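PDB 3A0S: sensor protein from Thermotoga maritima, which probably autophosphorylates on a histidine using ATP in two-component signalling, the chain here being its PAS domain, probably a sensory module. Local coordinates for residues I5-L8 against I14-W17. Sequence-based numbering, arbitrary orientation.
Sequences IITL and ITEW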
ATOM      1  N   ILE A   5      -6.771  -2.771   1.138  1.00 17.14           N
ATOM      2  CA  ILE A   5      -5.485  -3.371   0.778  1.00 18.52           C
ATOM      3  C   ILE A   5      -5.012  -2.743  -0.527  1.00 18.07           C
ATOM      4  O   ILE A   5      -5.754  -2.738  -1.535  1.00 19.34           O
ATOM      5  CB  ILE A   5      -5.589  -4.878   0.569  1.00 18.35           C
ATOM      6  CG1 ILE A   5      -5.886  -5.522   1.916  1.00 19.73           C
ATOM      7  CG2 ILE A   5      -4.303  -5.464  -0.058  1.00 20.27           C
ATOM      8  CD1 ILE A   5      -6.297  -7.027   1.884  1.00 20.87           C
ATOM      9  N   ILE A   6      -3.763  -2.261  -0.511  1.00 18.56           N
ATOM     10  CA  ILE A   6      -3.061  -1.833  -1.696  1.00 19.57           C
ATOM     11  C   ILE A   6      -1.762  -2.627  -1.710  1.00 19.21           C
ATOM     12  O   ILE A   6      -0.990  -2.587  -0.738  1.00 20.18           O
ATOM     13  CB  ILE A   6      -2.718  -0.355  -1.565  1.00 19.30           C
ATOM     14  CG1 ILE A   6      -3.967   0.523  -1.340  1.00 21.30           C
ATOM     15  CG2 ILE A   6      -1.949   0.135  -2.826  1.00 21.92           C
ATOM     16  CD1 ILE A   6      -3.650   1.992  -1.002  1.00 20.40           C
ATOM     17  N   THR A   7      -1.531  -3.387  -2.777  1.00 19.30           N
ATOM     18  CA  THR A   7      -0.272  -4.117  -2.881  1.00 19.23           C
ATOM     19  C   THR A   7       0.561  -3.481  -3.980  1.00 19.84           C
ATOM     20  O   THR A   7       0.009  -3.127  -5.058  1.00 20.12           O
ATOM     21  CB  THR A   7      -0.517  -5.589  -3.260  1.00 20.07           C
ATOM     22  OG1 THR A   7      -1.364  -6.148  -2.269  1.00 22.29           O
ATOM     23  CG2 THR A   7       0.785  -6.396  -3.268  1.00 21.88           C
ATOM     24  N   LEU A   8       1.849  -3.316  -3.697  1.00 19.78           N
ATOM     25  CA  LEU A   8       2.783  -2.675  -4.641  1.00 19.64           C
ATOM     26  C   LEU A   8       3.832  -3.689  -5.066  1.00 20.96           C
ATOM     27  O   LEU A   8       4.246  -4.530  -4.270  1.00 21.75           O
ATOM     28  CB  LEU A   8       3.539  -1.533  -3.971  1.00 18.72           C
ATOM     29  CG  LEU A   8       2.669  -0.429  -3.394  1.00 18.89           C
ATOM     30  CD1 LEU A   8       3.555   0.678  -2.933  1.00 19.60           C
ATOM     31  CD2 LEU A   8       1.690   0.148  -4.421  1.00 18.99           C
ATOM     32  N   ILE A  14       0.964  -0.543  -8.535  1.00 18.51           N
ATOM     33  CA  ILE A  14      -0.172  -1.118  -7.840  1.00 18.76           C
ATOM     34  C   ILE A  14      -0.551  -2.430  -8.531  1.00 18.62           C
ATOM     35  O   ILE A  14      -0.958  -2.470  -9.711  1.00 18.91           O
ATOM     36  CB  ILE A  14      -1.379  -0.144  -7.808  1.00 18.25           C
ATOM     37  CG1 ILE A  14      -1.057   1.057  -6.954  1.00 20.49           C
ATOM     38  CG2 ILE A  14      -2.632  -0.825  -7.265  1.00 18.68           C
ATOM     39  CD1 ILE A  14      -1.986   2.241  -7.267  1.00 18.17           C
ATOM     40  N   THR A  15      -0.466  -3.527  -7.770  1.00 18.52           N
ATOM     41  CA  THR A  15      -0.826  -4.834  -8.307  1.00 19.37           C
ATOM     42  C   THR A  15      -2.083  -5.382  -7.688  1.00 19.57           C
ATOM     43  O   THR A  15      -2.681  -6.313  -8.246  1.00 20.15           O
ATOM     44  CB  THR A  15       0.293  -5.865  -8.141  1.00 20.54           C
ATOM     45  OG1 THR A  15       0.551  -6.014  -6.740  1.00 21.90           O
ATOM     46  CG2 THR A  15       1.547  -5.408  -8.874  1.00 21.14           C
ATOM     47  N   GLU A  16      -2.499  -4.834  -6.545  1.00 19.42           N
ATOM     48  CA  GLU A  16      -3.785  -5.184  -5.909  1.00 20.55           C
ATOM     49  C   GLU A  16      -4.427  -3.924  -5.331  1.00 19.07           C
ATOM     50  O   GLU A  16      -3.712  -3.076  -4.816  1.00 18.12           O
ATOM     51  CB  GLU A  16      -3.613  -6.274  -4.805  1.00 21.18           C
ATOM     52  CG  GLU A  16      -2.955  -7.600  -5.280  1.00 24.75           C
ATOM     53  CD  GLU A  16      -2.862  -8.691  -4.206  1.00 25.76           C
ATOM     54  OE1 GLU A  16      -2.524  -8.427  -3.028  1.00 27.89           O
ATOM     55  OE2 GLU A  16      -3.146  -9.842  -4.589  1.00 31.26           O
ATOM     56  N   TRP A  17      -5.754  -3.835  -5.405  1.00 19.16           N
ATOM     57  CA  TRP A  17      -6.498  -2.702  -4.879  1.00 18.54           C
ATOM     58  C   TRP A  17      -7.898  -3.219  -4.657  1.00 19.67           C
ATOM     59  O   TRP A  17      -8.675  -3.367  -5.587  1.00 20.60           O
ATOM     60  CB  TRP A  17      -6.485  -1.573  -5.898  1.00 17.58           C
ATOM     61  CG  TRP A  17      -7.153  -0.280  -5.503  1.00 18.42           C
ATOM     62  CD1 TRP A  17      -8.497   0.014  -5.591  1.00 20.01           C
ATOM     63  CD2 TRP A  17      -6.509   0.918  -5.043  1.00 17.67           C
ATOM     64  NE1 TRP A  17      -8.721   1.317  -5.203  1.00 20.85           N
ATOM     65  CE2 TRP A  17      -7.515   1.894  -4.859  1.00 18.63           C
ATOM     66  CE3 TRP A  17      -5.175   1.263  -4.781  1.00 18.60           C
ATOM     67  CZ2 TRP A  17      -7.219   3.202  -4.417  1.00 20.47           C
ATOM     68  CZ3 TRP A  17      -4.880   2.573  -4.378  1.00 20.17           C
ATOM     69  CH2 TRP A  17      -5.901   3.514  -4.176  1.00 20.37           C
TER
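I6 lies alongside W17 on the inner face of this antiparallel hairpin, its CD1 methyl set against the six-membered ring at CZ3 (3.6 Å) and its CG1 and CG2 near CE3, so the forked isoleucine hugs one corner of the indole. W17 CG stands anti to the backbone N (chi1 -177°), carrying the ring out over this face, and chi2 of -83° turns CE3 and CZ3 back toward I6; NE1 hydrogen-bonds to L27 O. Further along, I14 CG1 sits against the groove where I6 CG2 and L8 CD2 come together, 3.8 Å from L8 CD2 and more loosely on I6 CG2. On the reverse face T7 and E16 run side by side, and T7 OG1 donates to the anti lone pair of E16 OE1 at 2.7 Å. T7 N donates to E16 O (3.0 Å), and T7 O takes T15 N at 2.8 Å and, weakly, E16 N at 3.4 Å: a classic beta bulge. A valine in place of T7 would probably set a methyl against E16 OE1 and leave the carboxylate without its hydroxyl mate. In the PAS sheet, strand 14-17 forms one border and strand 87-95 flanks 4-9 on its other side; against the buried face, F25 of helix 19-25 meets I6 and V32 of helix 29-32 touches I14 and W17.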